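Local coordinates for FERM, RhoGEF and pleckstrin domain protein 2 (Danio rerio, PDB 6D21) that probably activates the small GTPase RAC1 as a guanine nucleotide exchange factor, this chain being its FERM domain, a module linked to membrane targeting, at residues Leu20-Asp25 with Leu64-Val69; Leu47-Leu52 with Met73-Arg78; Leu122-Leu127 with Glu158-Leu163; Leu186-Val191 with Gln217-Ile222; Lys229-Ser234 with Leu241-Pro246. All coordinates share one frame; numbering follows the deposited sequence.

Contact 1 of 5, residues Leu20-Asp25 with Leu64-Val69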
# COMPACT_ATOMS: atom_id res chain seq x y z
N LEU A 20 -23.01 -2.51 -12.17
CA LEU A 20 -23.63 -2.20 -10.89
C LEU A 20 -24.76 -1.23 -11.09
O LEU A 20 -24.74 -0.45 -12.04
CB LEU A 20 -22.62 -1.60 -9.91
CG LEU A 20 -21.63 -2.50 -9.18
CD1 LEU A 20 -20.41 -2.75 -10.04
CD2 LEU A 20 -21.24 -1.88 -7.85
N GLU A 21 -25.74 -1.25 -10.20
CA GLU A 21 -26.81 -0.27 -10.29
C GLU A 21 -26.29 1.09 -9.83
O GLU A 21 -25.30 1.16 -9.11
CB GLU A 21 -28.02 -0.69 -9.46
CG GLU A 21 -27.71 -0.92 -7.99
CD GLU A 21 -28.95 -0.86 -7.11
OE1 GLU A 21 -30.02 -0.46 -7.62
OE2 GLU A 21 -28.85 -1.22 -5.92
N SER A 22 -26.96 2.15 -10.26
CA SER A 22 -26.55 3.52 -9.96
C SER A 22 -26.72 3.87 -8.47
O SER A 22 -26.24 4.90 -8.01
CB SER A 22 -27.35 4.50 -10.82
OG SER A 22 -27.15 5.84 -10.40
N LYS A 23 -27.41 3.01 -7.73
CA LYS A 23 -27.62 3.23 -6.30
C LYS A 23 -26.50 2.61 -5.47
O LYS A 23 -26.55 2.66 -4.24
CB LYS A 23 -28.97 2.65 -5.85
CG LYS A 23 -30.20 3.48 -6.19
CD LYS A 23 -31.39 2.97 -5.41
CE LYS A 23 -32.73 3.27 -6.09
NZ LYS A 23 -32.80 4.59 -6.78
N ALA A 24 -25.50 2.03 -6.12
CA ALA A 24 -24.49 1.24 -5.43
C ALA A 24 -23.60 2.02 -4.46
O ALA A 24 -23.08 3.09 -4.79
CB ALA A 24 -23.62 0.51 -6.44
N ASP A 25 -23.42 1.47 -3.27
CA ASP A 25 -22.44 1.98 -2.32
C ASP A 25 -21.03 1.57 -2.78
O ASP A 25 -20.87 0.88 -3.78
CB ASP A 25 -22.75 1.46 -0.91
CG ASP A 25 -22.74 -0.07 -0.82
OD1 ASP A 25 -22.11 -0.74 -1.67
OD2 ASP A 25 -23.39 -0.61 0.10
N LEU A 64 -22.33 6.34 -1.54
CA LEU A 64 -22.65 6.05 -2.92
C LEU A 64 -21.45 6.36 -3.79
O LEU A 64 -20.76 7.35 -3.57
CB LEU A 64 -23.84 6.89 -3.39
CG LEU A 64 -25.16 6.64 -2.67
CD1 LEU A 64 -26.25 7.47 -3.32
CD2 LEU A 64 -25.51 5.17 -2.70
N ILE A 65 -21.20 5.50 -4.77
CA ILE A 65 -20.09 5.71 -5.68
C ILE A 65 -20.28 7.01 -6.44
O ILE A 65 -19.33 7.79 -6.57
CB ILE A 65 -19.94 4.55 -6.65
CG1 ILE A 65 -19.66 3.27 -5.88
CG2 ILE A 65 -18.82 4.85 -7.65
CD1 ILE A 65 -19.61 2.04 -6.75
N VAL A 66 -21.51 7.27 -6.92
CA VAL A 66 -21.78 8.47 -7.72
C VAL A 66 -21.59 9.77 -6.94
O VAL A 66 -21.46 10.84 -7.53
CB VAL A 66 -23.23 8.46 -8.32
CG1 VAL A 66 -23.33 7.50 -9.50
CG2 VAL A 66 -24.30 8.17 -7.26
N LYS A 67 -21.59 9.67 -5.62
CA LYS A 67 -21.31 10.82 -4.77
C LYS A 67 -19.81 11.02 -4.50
O LYS A 67 -19.42 12.00 -3.87
CB LYS A 67 -22.05 10.67 -3.43
CG LYS A 67 -23.54 11.00 -3.47
CD LYS A 67 -24.07 11.35 -2.08
CE LYS A 67 -25.43 12.03 -2.15
NZ LYS A 67 -25.90 12.52 -0.82
N GLN A 68 -18.97 10.11 -4.97
CA GLN A 68 -17.53 10.20 -4.70
C GLN A 68 -16.72 10.52 -5.95
O GLN A 68 -15.63 11.08 -5.87
CB GLN A 68 -17.02 8.91 -4.07
CG GLN A 68 -17.78 8.45 -2.84
CD GLN A 68 -17.18 7.19 -2.24
OE1 GLN A 68 -16.00 7.14 -1.91
NE2 GLN A 68 -18.00 6.15 -2.10
N VAL A 69 -17.27 10.14 -7.10
CA VAL A 69 -16.57 10.25 -8.38
C VAL A 69 -17.46 10.89 -9.44
O VAL A 69 -18.64 10.58 -9.54
CB VAL A 69 -16.11 8.87 -8.88
CG1 VAL A 69 -15.13 9.04 -10.01
CG2 VAL A 69 -15.48 8.06 -7.74
O HOH W 1 -23.54 5.00 -6.79
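I65 carries CG1 anti to its carbonyl carbon (chi1 -61°) and runs on extended to CD1, which brings the branch against the backbone of A24 and D25. I65 CG1 lies 3.4 Å from D25 O. I65 CD1 also meets the methyl of A24, CB to CD1 4.3 Å, and the end of L20. L64 takes the same first torsion, and its CD2 methyl reaches K23 O. The backbones join at a single bridge between D25 and L64. There I65 N donates to A24 O at 3.1 Å, and the bond is nearly straight at 170°. The CA of L64 adds a CA-H...O contact to the same oxygen. One water ties the two loops a second time. It donates to S22 O at 3.0 Å and to A24 O at 2.8 Å, and accepts from V66 N at 3.0 Å. A24 O thus takes both a backbone N-H and a water. E21 to A24 form a type I beta turn, and D25 is the N-cap of helix 26-36, its OD1 bound to L28 N. The contact lies in the ubiquitin-like N-terminal lobe. L20 and I65 pack on L29 of helix 26-36, while I65 also touches I6, and V66 touches L4, of strand 3-9.

Contact 2 of 5, residues Leu47-Leu52 with Met73-Arg78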
# COMPACT_ATOMS: atom_id res chain seq x y z
N LEU A 47 -10.31 -0.39 -2.45
CA LEU A 47 -10.26 0.15 -3.80
C LEU A 47 -9.90 1.63 -3.74
O LEU A 47 -10.45 2.36 -2.91
CB LEU A 47 -11.60 -0.04 -4.52
CG LEU A 47 -12.02 -1.46 -4.88
CD1 LEU A 47 -13.43 -1.45 -5.48
CD2 LEU A 47 -11.02 -2.08 -5.85
N GLU A 48 -8.99 2.08 -4.59
CA GLU A 48 -8.82 3.51 -4.78
C GLU A 48 -9.17 3.90 -6.21
O GLU A 48 -9.18 3.06 -7.10
CB GLU A 48 -7.39 3.95 -4.44
CG GLU A 48 -6.35 2.89 -4.40
CD GLU A 48 -5.00 3.40 -3.90
OE1 GLU A 48 -4.97 4.45 -3.21
OE2 GLU A 48 -3.98 2.78 -4.24
N PHE A 49 -9.45 5.18 -6.42
CA PHE A 49 -9.75 5.69 -7.74
C PHE A 49 -8.94 6.96 -7.98
O PHE A 49 -8.43 7.56 -7.04
CB PHE A 49 -11.25 5.96 -7.90
CG PHE A 49 -11.77 7.04 -7.00
CD1 PHE A 49 -12.24 6.72 -5.72
CD2 PHE A 49 -11.79 8.37 -7.42
CE1 PHE A 49 -12.72 7.72 -4.87
CE2 PHE A 49 -12.27 9.36 -6.58
CZ PHE A 49 -12.73 9.04 -5.31
N GLN A 50 -8.83 7.35 -9.25
CA GLN A 50 -8.08 8.55 -9.60
C GLN A 50 -9.03 9.73 -9.71
O GLN A 50 -9.97 9.68 -10.51
CB GLN A 50 -7.32 8.37 -10.92
CG GLN A 50 -5.84 8.20 -10.75
CD GLN A 50 -5.09 8.17 -12.07
OE1 GLN A 50 -5.63 7.81 -13.11
NE2 GLN A 50 -3.82 8.54 -12.01
N ASN A 51 -8.80 10.77 -8.92
CA ASN A 51 -9.63 11.97 -9.04
C ASN A 51 -9.21 12.78 -10.27
O ASN A 51 -8.37 12.33 -11.04
CB ASN A 51 -9.58 12.84 -7.76
CG ASN A 51 -8.18 13.42 -7.47
OD1 ASN A 51 -7.27 13.38 -8.29
ND2 ASN A 51 -8.05 14.01 -6.28
N LEU A 52 -9.79 13.96 -10.49
CA LEU A 52 -9.52 14.65 -11.75
C LEU A 52 -8.13 15.31 -11.77
O LEU A 52 -7.63 15.66 -12.85
CB LEU A 52 -10.62 15.67 -12.07
CG LEU A 52 -11.49 15.18 -13.24
CD1 LEU A 52 -12.56 16.17 -13.60
CD2 LEU A 52 -10.63 14.89 -14.46
N MET A 73 -18.00 5.97 -15.02
CA MET A 73 -17.76 5.16 -16.21
C MET A 73 -16.39 5.42 -16.84
O MET A 73 -15.83 4.54 -17.48
CB MET A 73 -18.85 5.42 -17.26
CG MET A 73 -20.25 5.56 -16.68
SD MET A 73 -21.04 4.01 -16.24
CE MET A 73 -21.67 3.44 -17.82
N ASN A 74 -15.86 6.63 -16.67
CA ASN A 74 -14.55 6.97 -17.20
C ASN A 74 -13.41 6.96 -16.17
O ASN A 74 -12.26 7.26 -16.49
CB ASN A 74 -14.60 8.34 -17.87
CG ASN A 74 -15.52 8.36 -19.07
OD1 ASN A 74 -15.73 7.33 -19.70
ND2 ASN A 74 -16.06 9.53 -19.39
N THR A 75 -13.72 6.59 -14.94
CA THR A 75 -12.74 6.63 -13.87
C THR A 75 -12.06 5.28 -13.64
O THR A 75 -12.70 4.24 -13.62
CB THR A 75 -13.39 7.10 -12.56
OG1 THR A 75 -14.05 8.36 -12.79
CG2 THR A 75 -12.36 7.26 -11.45
N LEU A 76 -10.74 5.32 -13.46
CA LEU A 76 -10.00 4.11 -13.17
C LEU A 76 -10.01 3.85 -11.67
O LEU A 76 -9.67 4.74 -10.87
CB LEU A 76 -8.56 4.21 -13.67
CG LEU A 76 -7.72 2.94 -13.47
CD1 LEU A 76 -8.39 1.73 -14.12
CD2 LEU A 76 -6.31 3.14 -13.99
N PHE A 77 -10.44 2.64 -11.30
CA PHE A 77 -10.31 2.13 -9.93
C PHE A 77 -9.25 1.06 -9.92
O PHE A 77 -9.02 0.41 -10.95
CB PHE A 77 -11.61 1.52 -9.40
CG PHE A 77 -12.75 2.49 -9.30
CD1 PHE A 77 -13.37 2.98 -10.44
CD2 PHE A 77 -13.21 2.89 -8.06
CE1 PHE A 77 -14.43 3.87 -10.35
CE2 PHE A 77 -14.26 3.78 -7.97
CZ PHE A 77 -14.87 4.27 -9.11
N ARG A 78 -8.62 0.84 -8.77
CA ARG A 78 -7.67 -0.24 -8.67
C ARG A 78 -7.71 -0.89 -7.28
O ARG A 78 -7.98 -0.23 -6.26
CB ARG A 78 -6.25 0.23 -8.97
CG ARG A 78 -5.62 1.06 -7.87
CD ARG A 78 -4.21 1.54 -8.27
NE ARG A 78 -3.63 2.32 -7.19
CZ ARG A 78 -2.45 2.94 -7.25
NH1 ARG A 78 -2.02 3.62 -6.20
NH2 ARG A 78 -1.72 2.85 -8.35
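Strands 45-50 and 76-81 run antiparallel, with E48 and R78 as a hydrogen-bonded pair and F49 and F77 as a non-hydrogen-bonded pair. E48 N donates to R78 O at 3.0 Å, R78 N to E48 O at 2.8 Å, and Q50 N to L76 O at 3.2 Å. On one face of the sheet E48 and R78 form a salt bridge. R78 comes side-on and offers NH1 (2.9 Å) and NE (3.0 Å) to the same oxygen, E48 OE2. Both nitrogens meet it from one face of the carboxylate, whose plane is turned 44° from the guanidinium. S80 OG also binds OE2, and W56 makes a cation-pi contact with R78. A methionine in place of R78 has no N-H to offer from its side chain, and E48 OE2 would probably be left without its cationic mate. The other face is apolar. F49 CB sits over the ring of F77, 3.9 Å from its centroid, offset toward the rim. The two rings are oblique, with planes at 47°. T75 CG2 touches F49 CB at 3.9 Å. Helix 26-36 covers this side, with L29 against L47 and F77. A mixed sheet packed on one helix in this way is the beta-grasp fold of the ubiquitin-like FERM N-terminal lobe.

Contact 3 of 5, residues Leu122-Leu127 with Glu158-Leu163; sequences LLASHL and EKIMEL
A124 and S125 meet I160 and L163 where residues 122-127 and 158-163, parts of helices 117-132 and 157-164, cross at -58° with their axes 8.2 Å apart at closest. The CD1 tip of I160 rests on the methyl of A124, CD1 to CB 3.7 Å. S125 CB lies 3.4 Å from I160 O, and S125 OG is 3.7 Å from L163 CB. L163 stretches its CD1 methyl to the backbone of L122, 3.7 Å from L122 CA. The small A124 and S125 let the backbones come close, with the CA atoms of S125 and I160 5.1 Å apart. This is helix-helix packing inside the all-helical central lobe of the FERM domain. The serine hydroxyl is held from its own helix. With chi1 at 77°, S125 OG lies between the backbone N and the carbonyl carbon and donates to L122 O at 2.8 Å. L122 O also takes the helical bond from H126 N. Further out, H167 NE2 bonds to S125 OG, and its ring stacks on H126. A121 packs on both I160 and L163, while L150 touches I160 and I182 of helix 172-183 touches L122.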
# COMPACT_ATOMS: atom_id res chain seq x y z
N LEU A 122 17.48 -7.63 -5.40
CA LEU A 122 17.14 -8.92 -4.83
C LEU A 122 15.63 -9.18 -4.90
O LEU A 122 15.21 -10.26 -5.31
CB LEU A 122 17.63 -8.99 -3.39
CG LEU A 122 17.19 -10.25 -2.65
CD1 LEU A 122 17.83 -11.48 -3.30
CD2 LEU A 122 17.54 -10.14 -1.16
N LEU A 123 14.83 -8.19 -4.53
CA LEU A 123 13.38 -8.28 -4.71
C LEU A 123 13.04 -8.52 -6.19
O LEU A 123 12.23 -9.40 -6.52
CB LEU A 123 12.68 -7.00 -4.21
CG LEU A 123 12.63 -6.81 -2.69
CD1 LEU A 123 12.25 -5.39 -2.32
CD2 LEU A 123 11.62 -7.82 -2.07
N ALA A 124 13.65 -7.76 -7.08
CA ALA A 124 13.35 -7.92 -8.50
C ALA A 124 13.74 -9.33 -9.00
O ALA A 124 13.04 -9.91 -9.84
CB ALA A 124 14.08 -6.84 -9.32
N SER A 125 14.84 -9.87 -8.48
CA SER A 125 15.31 -11.18 -8.92
C SER A 125 14.31 -12.28 -8.55
O SER A 125 14.12 -13.22 -9.31
CB SER A 125 16.69 -11.50 -8.36
OG SER A 125 16.65 -11.90 -7.00
N HIS A 126 13.69 -12.16 -7.38
CA HIS A 126 12.62 -13.10 -7.01
C HIS A 126 11.34 -12.88 -7.82
O HIS A 126 10.63 -13.84 -8.17
CB HIS A 126 12.29 -12.99 -5.52
CG HIS A 126 13.32 -13.62 -4.64
ND1 HIS A 126 13.54 -14.99 -4.64
CD2 HIS A 126 14.20 -13.09 -3.77
CE1 HIS A 126 14.51 -15.26 -3.79
NE2 HIS A 126 14.93 -14.13 -3.25
N LEU A 127 11.05 -11.62 -8.11
CA LEU A 127 9.91 -11.30 -8.96
C LEU A 127 10.10 -11.90 -10.35
O LEU A 127 9.15 -12.39 -10.96
CB LEU A 127 9.69 -9.79 -9.02
CG LEU A 127 9.17 -9.18 -7.70
CD1 LEU A 127 9.17 -7.65 -7.80
CD2 LEU A 127 7.75 -9.67 -7.38
N GLU A 158 22.11 -6.18 -14.59
CA GLU A 158 23.12 -7.23 -14.44
C GLU A 158 23.06 -7.86 -13.04
O GLU A 158 23.14 -9.07 -12.90
CB GLU A 158 24.52 -6.68 -14.70
CG GLU A 158 24.75 -6.24 -16.14
CD GLU A 158 24.38 -7.32 -17.15
OE1 GLU A 158 24.90 -8.45 -17.04
OE2 GLU A 158 23.56 -7.04 -18.06
N LYS A 159 22.92 -7.03 -12.02
CA LYS A 159 22.80 -7.53 -10.66
C LYS A 159 21.53 -8.34 -10.46
O LYS A 159 21.54 -9.37 -9.77
CB LYS A 159 22.83 -6.41 -9.64
CG LYS A 159 23.10 -6.94 -8.26
CD LYS A 159 22.87 -5.92 -7.18
CE LYS A 159 22.94 -6.63 -5.84
NZ LYS A 159 24.28 -7.25 -5.63
N ILE A 160 20.44 -7.86 -11.02
CA ILE A 160 19.19 -8.60 -10.97
C ILE A 160 19.35 -10.00 -11.54
O ILE A 160 18.88 -10.97 -10.95
CB ILE A 160 18.07 -7.85 -11.72
CG1 ILE A 160 17.68 -6.57 -10.95
CG2 ILE A 160 16.83 -8.71 -11.88
CD1 ILE A 160 16.65 -5.74 -11.67
N MET A 161 20.03 -10.12 -12.68
CA MET A 161 20.16 -11.41 -13.35
C MET A 161 21.13 -12.31 -12.60
O MET A 161 20.89 -13.51 -12.44
CB MET A 161 20.61 -11.23 -14.81
CG MET A 161 19.50 -10.70 -15.73
SD MET A 161 20.03 -10.42 -17.43
CE MET A 161 21.21 -9.09 -17.22
N GLU A 162 22.23 -11.73 -12.14
CA GLU A 162 23.19 -12.42 -11.31
C GLU A 162 22.50 -13.07 -10.12
O GLU A 162 22.68 -14.27 -9.86
CB GLU A 162 24.28 -11.44 -10.84
CG GLU A 162 25.40 -12.05 -10.03
CD GLU A 162 26.46 -11.02 -9.63
OE1 GLU A 162 26.29 -9.82 -9.92
OE2 GLU A 162 27.48 -11.44 -9.03
N LEU A 163 21.69 -12.30 -9.40
CA LEU A 163 20.97 -12.83 -8.25
C LEU A 163 19.92 -13.88 -8.65
O LEU A 163 19.67 -14.83 -7.91
CB LEU A 163 20.30 -11.70 -7.48
CG LEU A 163 21.26 -10.74 -6.77
CD1 LEU A 163 20.50 -9.59 -6.14
CD2 LEU A 163 22.07 -11.50 -5.73

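Contact 4 of 5, residues Leu186-Val191 with Gln217-Ile222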
# COMPACT_ATOMS: atom_id res chain seq x y z
N LEU A 186 11.83 -4.29 5.69
CA LEU A 186 12.28 -2.97 5.24
C LEU A 186 11.52 -1.86 5.95
O LEU A 186 10.32 -1.97 6.18
CB LEU A 186 12.12 -2.82 3.73
CG LEU A 186 12.87 -3.89 2.94
CD1 LEU A 186 12.56 -3.76 1.45
CD2 LEU A 186 14.40 -3.77 3.21
N GLU A 187 12.24 -0.79 6.27
CA GLU A 187 11.66 0.34 6.98
C GLU A 187 10.49 0.96 6.24
O GLU A 187 9.53 1.42 6.87
CB GLU A 187 12.75 1.39 7.21
CG GLU A 187 12.34 2.54 8.10
CD GLU A 187 13.48 3.52 8.32
OE1 GLU A 187 13.97 3.61 9.47
OE2 GLU A 187 13.90 4.18 7.34
N MET A 188 10.54 0.97 4.91
CA MET A 188 9.49 1.60 4.13
C MET A 188 8.33 0.68 3.71
O MET A 188 7.43 1.12 3.00
CB MET A 188 10.10 2.23 2.87
CG MET A 188 11.01 3.40 3.20
SD MET A 188 10.02 4.75 3.88
CE MET A 188 9.22 5.33 2.38
N PHE A 189 8.37 -0.58 4.12
CA PHE A 189 7.31 -1.53 3.78
C PHE A 189 5.98 -1.09 4.36
O PHE A 189 5.86 -0.88 5.56
CB PHE A 189 7.65 -2.93 4.28
CG PHE A 189 6.52 -3.93 4.12
CD1 PHE A 189 6.13 -4.36 2.85
CD2 PHE A 189 5.86 -4.44 5.22
CE1 PHE A 189 5.10 -5.28 2.70
CE2 PHE A 189 4.83 -5.37 5.08
CZ PHE A 189 4.46 -5.78 3.82
N GLY A 190 4.97 -0.95 3.50
CA GLY A 190 3.63 -0.57 3.93
C GLY A 190 3.51 0.92 4.27
O GLY A 190 2.45 1.39 4.67
N VAL A 191 4.60 1.67 4.11
CA VAL A 191 4.59 3.07 4.53
C VAL A 191 3.92 3.99 3.48
O VAL A 191 4.22 3.92 2.28
CB VAL A 191 6.03 3.55 4.82
CG1 VAL A 191 6.07 5.06 5.00
CG2 VAL A 191 6.59 2.84 6.04
N GLN A 217 11.42 11.97 9.17
CA GLN A 217 12.06 13.17 8.64
C GLN A 217 12.81 12.72 7.41
O GLN A 217 13.79 11.99 7.51
CB GLN A 217 13.00 13.80 9.66
CG GLN A 217 13.50 15.18 9.27
CD GLN A 217 14.35 15.83 10.36
OE1 GLN A 217 14.60 15.24 11.41
NE2 GLN A 217 14.78 17.06 10.11
N GLY A 218 12.34 13.15 6.24
CA GLY A 218 12.83 12.58 5.00
C GLY A 218 12.40 11.12 4.97
O GLY A 218 11.22 10.83 5.15
N HIS A 219 13.35 10.21 4.75
CA HIS A 219 13.05 8.78 4.71
C HIS A 219 13.59 8.05 5.94
O HIS A 219 13.59 6.81 5.99
CB HIS A 219 13.62 8.14 3.45
CG HIS A 219 12.80 8.41 2.22
ND1 HIS A 219 12.04 7.43 1.61
CD2 HIS A 219 12.62 9.53 1.49
CE1 HIS A 219 11.44 7.94 0.56
NE2 HIS A 219 11.77 9.22 0.46
N THR A 220 14.04 8.81 6.92
CA THR A 220 14.52 8.22 8.16
C THR A 220 13.47 8.39 9.26
O THR A 220 12.96 9.48 9.50
CB THR A 220 15.87 8.83 8.60
OG1 THR A 220 15.74 10.24 8.73
CG2 THR A 220 16.95 8.53 7.56
N LYS A 221 13.14 7.28 9.90
CA LYS A 221 12.10 7.26 10.91
C LYS A 221 12.63 7.82 12.21
O LYS A 221 13.57 7.27 12.78
CB LYS A 221 11.59 5.84 11.10
CG LYS A 221 10.38 5.72 12.00
CD LYS A 221 10.14 4.27 12.41
CE LYS A 221 10.02 3.35 11.20
NZ LYS A 221 9.64 1.96 11.61
N ILE A 222 12.02 8.91 12.68
CA ILE A 222 12.44 9.56 13.92
C ILE A 222 11.74 9.00 15.16
O ILE A 222 12.27 9.09 16.27
CB ILE A 222 12.18 11.08 13.87
CG1 ILE A 222 12.61 11.64 12.52
CG2 ILE A 222 12.94 11.79 14.98
CD1 ILE A 222 14.09 11.50 12.27
O HOH W 2 8.72 1.00 9.26
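E187 and K221 pack alongside each other, their side chains sliding past in opposite directions. E187 has CG anti to the backbone N (chi1 -172°) and stays extended beyond it, which carries the carboxylate across to the second segment. E187 CG lies 4.0 Å from K221 CE, and E187 OE1 lies 3.6 Å from K221 CB. The charged ends do not meet: E187 OE1 and K221 NZ are 5.1 Å apart. E187 OE2 and H219 O, both acceptors, lie only 3.0 Å apart. A water links K221 NZ (2.7 Å) to the backbone oxygen of E187 (2.6 Å), not to its carboxylate. The contact spans two lobes of the FERM domain. Residues 186-191 are the link from the helical central lobe to strand 194-197, and Q217 to T220 form a type II' turn that leads into edge strand 220-226 of the PH-like lobe. Sulfur and methyl contacts come from M188. Bent at chi2 and chi3, it crosses H219 at about a right angle. Its CE methyl approaches H219 ND1 at 3.6 Å, and SD lies 5.0 Å from the ring centroid, obliquely. S114 touches both M188 and H219.

Contact 5 of 5, residues Lys229-Ser234 with Leu241-Pro246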
# COMPACT_ATOMS: atom_id res chain seq x y z
N LYS A 229 0.60 3.50 23.80
CA LYS A 229 1.08 4.79 24.28
C LYS A 229 0.20 5.97 23.86
O LYS A 229 0.40 7.08 24.32
CB LYS A 229 2.51 5.04 23.80
CG LYS A 229 3.50 4.00 24.30
CD LYS A 229 4.91 4.27 23.79
CE LYS A 229 5.95 3.58 24.67
NZ LYS A 229 5.52 3.49 26.10
N ILE A 230 -0.76 5.72 22.97
CA ILE A 230 -1.62 6.79 22.48
C ILE A 230 -2.93 6.86 23.26
O ILE A 230 -3.71 5.91 23.25
CB ILE A 230 -1.92 6.63 20.98
CG1 ILE A 230 -0.63 6.73 20.17
CG2 ILE A 230 -2.94 7.68 20.52
CD1 ILE A 230 -0.75 6.33 18.71
N ARG A 231 -3.17 7.99 23.92
CA ARG A 231 -4.43 8.23 24.62
C ARG A 231 -5.55 8.65 23.67
O ARG A 231 -6.66 8.13 23.75
CB ARG A 231 -4.25 9.31 25.69
CG ARG A 231 -5.40 9.35 26.68
CD ARG A 231 -5.29 10.51 27.65
NE ARG A 231 -5.81 11.75 27.06
CZ ARG A 231 -7.11 12.01 26.91
NH1 ARG A 231 -8.02 11.12 27.28
NH2 ARG A 231 -7.49 13.16 26.38
N LYS A 232 -5.26 9.59 22.76
CA LYS A 232 -6.29 10.12 21.87
C LYS A 232 -5.70 10.69 20.58
O LYS A 232 -4.60 11.24 20.57
CB LYS A 232 -7.11 11.21 22.60
CG LYS A 232 -8.09 11.94 21.69
CD LYS A 232 -9.08 12.83 22.44
CE LYS A 232 -9.98 13.57 21.45
NZ LYS A 232 -11.15 14.24 22.09
N LEU A 233 -6.42 10.53 19.48
CA LEU A 233 -6.03 11.19 18.23
C LEU A 233 -7.14 12.13 17.81
O LEU A 233 -8.31 11.78 17.87
CB LEU A 233 -5.76 10.17 17.13
CG LEU A 233 -4.59 9.22 17.35
CD1 LEU A 233 -4.53 8.19 16.24
CD2 LEU A 233 -3.28 9.99 17.44
N SER A 234 -6.77 13.33 17.37
CA SER A 234 -7.77 14.28 16.91
C SER A 234 -7.19 15.19 15.85
O SER A 234 -6.02 15.08 15.50
CB SER A 234 -8.29 15.10 18.08
OG SER A 234 -7.21 15.72 18.76
N LEU A 241 -3.36 16.17 16.06
CA LEU A 241 -2.96 16.12 17.46
C LEU A 241 -2.83 14.69 17.98
O LEU A 241 -3.78 13.90 17.90
CB LEU A 241 -3.97 16.89 18.32
CG LEU A 241 -4.02 18.43 18.24
CD1 LEU A 241 -4.61 18.92 16.93
CD2 LEU A 241 -4.82 18.97 19.40
N ILE A 242 -1.66 14.36 18.50
CA ILE A 242 -1.43 13.08 19.15
C ILE A 242 -1.27 13.27 20.65
O ILE A 242 -0.26 13.79 21.10
CB ILE A 242 -0.17 12.38 18.62
CG1 ILE A 242 -0.24 12.20 17.11
CG2 ILE A 242 0.02 11.03 19.30
CD1 ILE A 242 1.05 11.69 16.53
N LYS A 243 -2.27 12.83 21.41
CA LYS A 243 -2.20 12.89 22.86
C LYS A 243 -1.67 11.57 23.43
O LYS A 243 -2.26 10.51 23.22
CB LYS A 243 -3.57 13.21 23.47
CG LYS A 243 -4.23 14.46 22.89
CD LYS A 243 -5.04 15.23 23.94
CE LYS A 243 -4.42 15.12 25.33
NZ LYS A 243 -4.76 16.31 26.18
N LEU A 244 -0.55 11.64 24.13
CA LEU A 244 0.09 10.46 24.69
C LEU A 244 -0.30 10.24 26.15
O LEU A 244 -0.64 11.18 26.86
CB LEU A 244 1.62 10.58 24.58
CG LEU A 244 2.25 10.78 23.20
CD1 LEU A 244 3.76 10.81 23.32
CD2 LEU A 244 1.82 9.69 22.23
N HIS A 245 -0.26 8.98 26.60
CA HIS A 245 -0.42 8.69 28.01
C HIS A 245 0.77 9.25 28.78
O HIS A 245 1.90 9.25 28.27
CB HIS A 245 -0.57 7.19 28.26
CG HIS A 245 -1.88 6.63 27.80
ND1 HIS A 245 -3.08 6.94 28.40
CD2 HIS A 245 -2.18 5.78 26.79
CE1 HIS A 245 -4.06 6.31 27.78
NE2 HIS A 245 -3.54 5.59 26.80
N PRO A 246 0.53 9.74 30.01
CA PRO A 246 1.59 10.28 30.87
C PRO A 246 2.70 9.26 31.14
O PRO A 246 2.41 8.08 31.30
CB PRO A 246 0.84 10.64 32.17
CG PRO A 246 -0.52 10.03 32.04
CD PRO A 246 -0.81 9.93 30.58
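R231 and K243 lie side by side and point the same way across a beta hairpin of the PH-like FERM lobe. The hairpin pairs strand 230-236, at the sheet edge, with strand 239-244. A classic beta bulge sits here, with R231 and K232 both facing K243. K243 CE lies at the edge of the R231 guanidinium, near its plane, 3.8 Å from NH2. The like charges come close, R231 NH2 to K243 NZ 4.2 Å, and D254 lies near K243 as a long, weak ion pair. With K243 cut back to an alanine, the edge of the R231 guanidinium would probably lose its aliphatic neighbour and be freer to turn. H245 crosses R231 at about a right angle, the ring and guanidinium planes 76° apart. R231 CB lies over the ring face, 3.8 Å from the centroid, in a CH-pi contact. On the sheet face opposite K243, L233 and I242 run side by side, CD2 to CG1 3.8 Å, and both touch L213. Near the hairpin turn, S234 OG packs on L241 CB at 3.5 Å, and the two residues exchange backbone bonds. At the bulge K243 O accepts from two successive amides, R231 N at 2.8 Å and K232 N at 3.2 Å.

Overall arrangement
From the N terminus, contact 1 closes a long loop between the end of strand 15-21 and residues 64-69. Contact 2 crosses it: residues 47-52 fall inside that loop and 73-78 beyond it. The two touch where V69 meets F49, F77 and T75, and together they tie up the N-terminal lobe. Contact 3 follows in series. It closes a loop of 30 residues, about half helix, and joins two helices of the central lobe. Contact 4 closes one of 25 residues, largely strand. It joins the end of the central lobe to the PH-like lobe, and L186 packs on L123 of contact 3. Contact 5 closes a short hairpin on the same sheet as contact 4, about 21 Å away between centres.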